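Local coordinates for cyclase (Uncultured organism, PDB 5IBZ), which belongs to the cyclase family and may act as an arylformamidase, hydrolysing N-formyl arylamines, at residues 206-211 with 284-289. Sequence-based numbering, arbitrary orientation.
Sequences LVESWY and WLEELA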
ATOM      1  N   LEU B 206     -24.588  16.435  -1.308  1.00  9.53           N
ATOM      2  CA  LEU B 206     -23.253  17.032  -1.304  1.00 10.71           C
ATOM      3  C   LEU B 206     -22.290  16.325  -2.273  1.00 10.62           C
ATOM      4  O   LEU B 206     -21.579  16.997  -3.044  1.00 11.78           O
ATOM      5  CB  LEU B 206     -22.675  17.053   0.115  1.00  9.96           C
ATOM      6  CG  LEU B 206     -21.316  17.756   0.237  1.00 12.34           C
ATOM      7  CD1 LEU B 206     -21.428  19.230  -0.098  1.00 15.48           C
ATOM      8  CD2 LEU B 206     -20.661  17.563   1.614  1.00 15.83           C
ATOM      9  N   VAL B 207     -22.269  14.991  -2.269  1.00 10.63           N
ATOM     10  CA  VAL B 207     -21.334  14.257  -3.114  1.00 13.57           C
ATOM     11  C   VAL B 207     -21.637  14.465  -4.613  1.00 13.10           C
ATOM     12  O   VAL B 207     -20.753  14.289  -5.468  1.00 11.95           O
ATOM     13  CB  VAL B 207     -21.331  12.742  -2.762  1.00 13.76           C
ATOM     14  CG1 VAL B 207     -22.647  12.102  -3.125  1.00 13.48           C
ATOM     15  CG2 VAL B 207     -20.187  12.028  -3.425  1.00 19.03           C
ATOM     16  N   GLU B 208     -22.849  14.912  -4.933  1.00 13.90           N
ATOM     17  CA  GLU B 208     -23.245  15.123  -6.332  1.00  9.24           C
ATOM     18  C   GLU B 208     -22.579  16.355  -6.932  1.00 14.97           C
ATOM     19  O   GLU B 208     -22.680  16.595  -8.147  1.00 21.03           O
ATOM     20  CB  GLU B 208     -24.769  15.239  -6.440  1.00 12.79           C
ATOM     21  CG  GLU B 208     -25.479  13.960  -6.021  1.00 12.16           C
ATOM     22  CD  GLU B 208     -27.004  14.095  -5.866  1.00 15.71           C
ATOM     23  OE1 GLU B 208     -27.586  15.093  -6.354  1.00 16.13           O
ATOM     24  OE2 GLU B 208     -27.602  13.169  -5.272  1.00 13.60           O
ATOM     25  N   SER B 209     -21.911  17.130  -6.086  1.00 11.74           N
ATOM     26  CA  SER B 209     -21.209  18.327  -6.537  1.00 15.93           C
ATOM     27  C   SER B 209     -19.698  18.128  -6.680  1.00 13.84           C
ATOM     28  O   SER B 209     -19.014  19.003  -7.192  1.00 15.52           O
ATOM     29  CB  SER B 209     -21.483  19.498  -5.577  1.00 16.03           C
ATOM     30  OG  SER B 209     -20.837  19.352  -4.307  1.00 18.64           O
ATOM     31  N   TRP B 210     -19.180  16.978  -6.271  1.00 11.32           N
ATOM     32  CA  TRP B 210     -17.730  16.794  -6.184  1.00  9.78           C
ATOM     33  C   TRP B 210     -17.037  16.572  -7.526  1.00 10.95           C
ATOM     34  O   TRP B 210     -15.985  17.160  -7.808  1.00 10.48           O
ATOM     35  CB  TRP B 210     -17.425  15.602  -5.268  1.00 10.53           C
ATOM     36  CG  TRP B 210     -16.006  15.112  -5.365  1.00 10.47           C
ATOM     37  CD1 TRP B 210     -15.532  14.087  -6.140  1.00  9.02           C
ATOM     38  CD2 TRP B 210     -14.878  15.631  -4.661  1.00 11.53           C
ATOM     39  NE1 TRP B 210     -14.185  13.941  -5.959  1.00 10.90           N
ATOM     40  CE2 TRP B 210     -13.759  14.872  -5.051  1.00 10.27           C
ATOM     41  CE3 TRP B 210     -14.705  16.664  -3.740  1.00 10.73           C
ATOM     42  CZ2 TRP B 210     -12.488  15.122  -4.559  1.00 11.44           C
ATOM     43  CZ3 TRP B 210     -13.451  16.906  -3.254  1.00 10.45           C
ATOM     44  CH2 TRP B 210     -12.355  16.133  -3.661  1.00 11.93           C
ATOM     45  N   TYR B 211     -17.590  15.688  -8.343  1.00 10.94           N
ATOM     46  CA  TYR B 211     -16.817  15.151  -9.469  1.00  9.88           C
ATOM     47  C   TYR B 211     -16.533  16.161 -10.584  1.00 12.39           C
ATOM     48  O   TYR B 211     -15.511  16.045 -11.265  1.00 16.57           O
ATOM     49  CB  TYR B 211     -17.527  13.907  -9.997  1.00 11.27           C
ATOM     50  CG  TYR B 211     -17.326  12.737  -9.064  1.00 11.65           C
ATOM     51  CD1 TYR B 211     -16.151  12.000  -9.102  1.00 13.78           C
ATOM     52  CD2 TYR B 211     -18.272  12.416  -8.099  1.00 13.15           C
ATOM     53  CE1 TYR B 211     -15.940  10.941  -8.237  1.00 13.16           C
ATOM     54  CE2 TYR B 211     -18.064  11.351  -7.217  1.00 12.26           C
ATOM     55  CZ  TYR B 211     -16.894  10.620  -7.302  1.00 12.32           C
ATOM     56  OH  TYR B 211     -16.653   9.555  -6.435  1.00 12.26           O
ATOM     57  N   TRP B 284     -23.894   7.136  -2.359  1.00  8.44           N
ATOM     58  CA  TRP B 284     -24.345   7.765  -3.597  1.00  7.22           C
ATOM     59  C   TRP B 284     -25.822   7.493  -3.762  1.00  8.09           C
ATOM     60  O   TRP B 284     -26.230   6.342  -3.949  1.00  7.76           O
ATOM     61  CB  TRP B 284     -23.580   7.229  -4.813  1.00  8.09           C
ATOM     62  CG  TRP B 284     -24.013   7.914  -6.077  1.00 10.46           C
ATOM     63  CD1 TRP B 284     -24.942   7.473  -6.977  1.00 12.68           C
ATOM     64  CD2 TRP B 284     -23.549   9.180  -6.562  1.00 10.42           C
ATOM     65  NE1 TRP B 284     -25.090   8.392  -7.993  1.00 13.83           N
ATOM     66  CE2 TRP B 284     -24.244   9.446  -7.761  1.00 11.50           C
ATOM     67  CE3 TRP B 284     -22.618  10.124  -6.093  1.00 10.84           C
ATOM     68  CZ2 TRP B 284     -24.017  10.606  -8.509  1.00 15.13           C
ATOM     69  CZ3 TRP B 284     -22.400  11.269  -6.837  1.00 13.59           C
ATOM     70  CH2 TRP B 284     -23.104  11.502  -8.026  1.00 13.94           C
ATOM     71  N   LEU B 285     -26.632   8.549  -3.678  1.00  8.76           N
ATOM     72  CA  LEU B 285     -28.071   8.380  -3.557  1.00  8.80           C
ATOM     73  C   LEU B 285     -28.885   8.973  -4.697  1.00  9.32           C
ATOM     74  O   LEU B 285     -30.113   8.918  -4.670  1.00  9.83           O
ATOM     75  CB  LEU B 285     -28.522   9.003  -2.228  1.00  9.54           C
ATOM     76  CG  LEU B 285     -27.854   8.385  -0.992  1.00 10.61           C
ATOM     77  CD1 LEU B 285     -28.329   9.062   0.280  1.00 10.43           C
ATOM     78  CD2 LEU B 285     -28.089   6.886  -0.917  1.00  9.68           C
ATOM     79  N   GLU B 286     -28.214   9.561  -5.687  1.00  8.85           N
ATOM     80  CA  GLU B 286     -28.920  10.291  -6.735  1.00  9.59           C
ATOM     81  C   GLU B 286     -29.900   9.422  -7.520  1.00  9.21           C
ATOM     82  O   GLU B 286     -31.033   9.844  -7.801  1.00 10.48           O
ATOM     83  CB  GLU B 286     -27.925  10.933  -7.710  1.00 11.48           C
ATOM     84  CG  GLU B 286     -28.638  11.937  -8.643  1.00 12.69           C
ATOM     85  CD  GLU B 286     -27.713  12.704  -9.574  1.00 26.68           C
ATOM     86  OE1 GLU B 286     -26.547  12.935  -9.222  1.00 24.29           O
ATOM     87  OE2 GLU B 286     -28.174  13.100 -10.665  1.00 35.50           O
ATOM     88  N   GLU B 287     -29.486   8.228  -7.925  1.00  9.99           N
ATOM     89  CA  GLU B 287     -30.371   7.392  -8.755  1.00 11.44           C
ATOM     90  C   GLU B 287     -31.466   6.724  -7.939  1.00 10.43           C
ATOM     91  O   GLU B 287     -32.604   6.588  -8.409  1.00 11.87           O
ATOM     92  CB  GLU B 287     -29.567   6.338  -9.518  1.00 14.79           C
ATOM     93  CG  GLU B 287     -28.971   6.895 -10.810  1.00 28.97           C
ATOM     94  CD  GLU B 287     -28.055   8.087 -10.579  1.00 42.10           C
ATOM     95  OE1 GLU B 287     -28.452   9.226 -10.935  1.00 40.24           O
ATOM     96  OE2 GLU B 287     -26.935   7.887 -10.050  1.00 36.31           O
ATOM     97  N   LEU B 288     -31.132   6.284  -6.730  1.00  8.14           N
ATOM     98  CA  LEU B 288     -32.140   5.750  -5.828  1.00  9.30           C
ATOM     99  C   LEU B 288     -33.219   6.789  -5.572  1.00  9.06           C
ATOM    100  O   LEU B 288     -34.415   6.476  -5.601  1.00  9.14           O
ATOM    101  CB  LEU B 288     -31.523   5.308  -4.499  1.00  9.98           C
ATOM    102  CG  LEU B 288     -32.524   4.837  -3.432  1.00 10.32           C
ATOM    103  CD1 LEU B 288     -33.250   3.551  -3.850  1.00  8.98           C
ATOM    104  CD2 LEU B 288     -31.847   4.653  -2.099  1.00 11.18           C
ATOM    105  N   ALA B 289     -32.812   8.029  -5.318  1.00  8.30           N
ATOM    106  CA  ALA B 289     -33.779   9.061  -4.978  1.00  8.51           C
ATOM    107  C   ALA B 289     -34.695   9.376  -6.170  1.00  8.88           C
ATOM    108  O   ALA B 289     -35.900   9.593  -5.993  1.00 10.27           O
ATOM    109  CB  ALA B 289     -33.081  10.311  -4.493  1.00 10.38           C
TER
HETATM  110  O   HOH W   1     -26.326  11.383  -3.565  1.00 11.10           O
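A chi1 of -178° swings the indole of Trp284 away from its own backbone N, while CG of Glu208 stands anti to its carbonyl carbon, and the indole and the glutamate chain reach across from either segment and meet. The benzo part of the indole does the touching. Its CE3 lies 3.6 Å from Val207 CG1, the second methyl of the valine follows a little farther off, and CH2 is 4.0 Å from Glu208 CG. Tyr211 adds a looser apolar contact, its CE2 approaching Trp284 CZ3. The indole's rotation is fixed at the opposite end of the ring system: NE1 donates to Glu287 OE2 over 2.8 Å, almost straight at 170° and in the ring plane.

The 3-10 turn 206-209 lies in the loop between strand 199-203 and helix 215-223, whereas Trp284 and Leu285 lead from strand 278-281 into helix 286-295. Strands 199-203 and 278-281 run parallel in the central mixed sheet with 244-247 between them, and the contact bridges the segments that follow these two strands; the side chain of Val207 is about 13 Å from a bound acetylphosphate.

Beyond the indole, the extended chain of Glu208 reaches the first turn of helix 286-295. Its OE2 accepts a hydrogen bond from a water (2.8 Å), which in turn accepts one from Leu285 N (2.9 Å), joining the two segments through solvent. The same OE2 packs against Glu286 CB at 3.3 Å. The two carboxylates are turned 42° apart, with Glu208 OE1 3.7 Å from Glu286 OE1; this proximity of like charges is probably eased by Arg203, which forms a salt bridge to Glu208 OE1. Arg203 also touches Leu285 and Ala289.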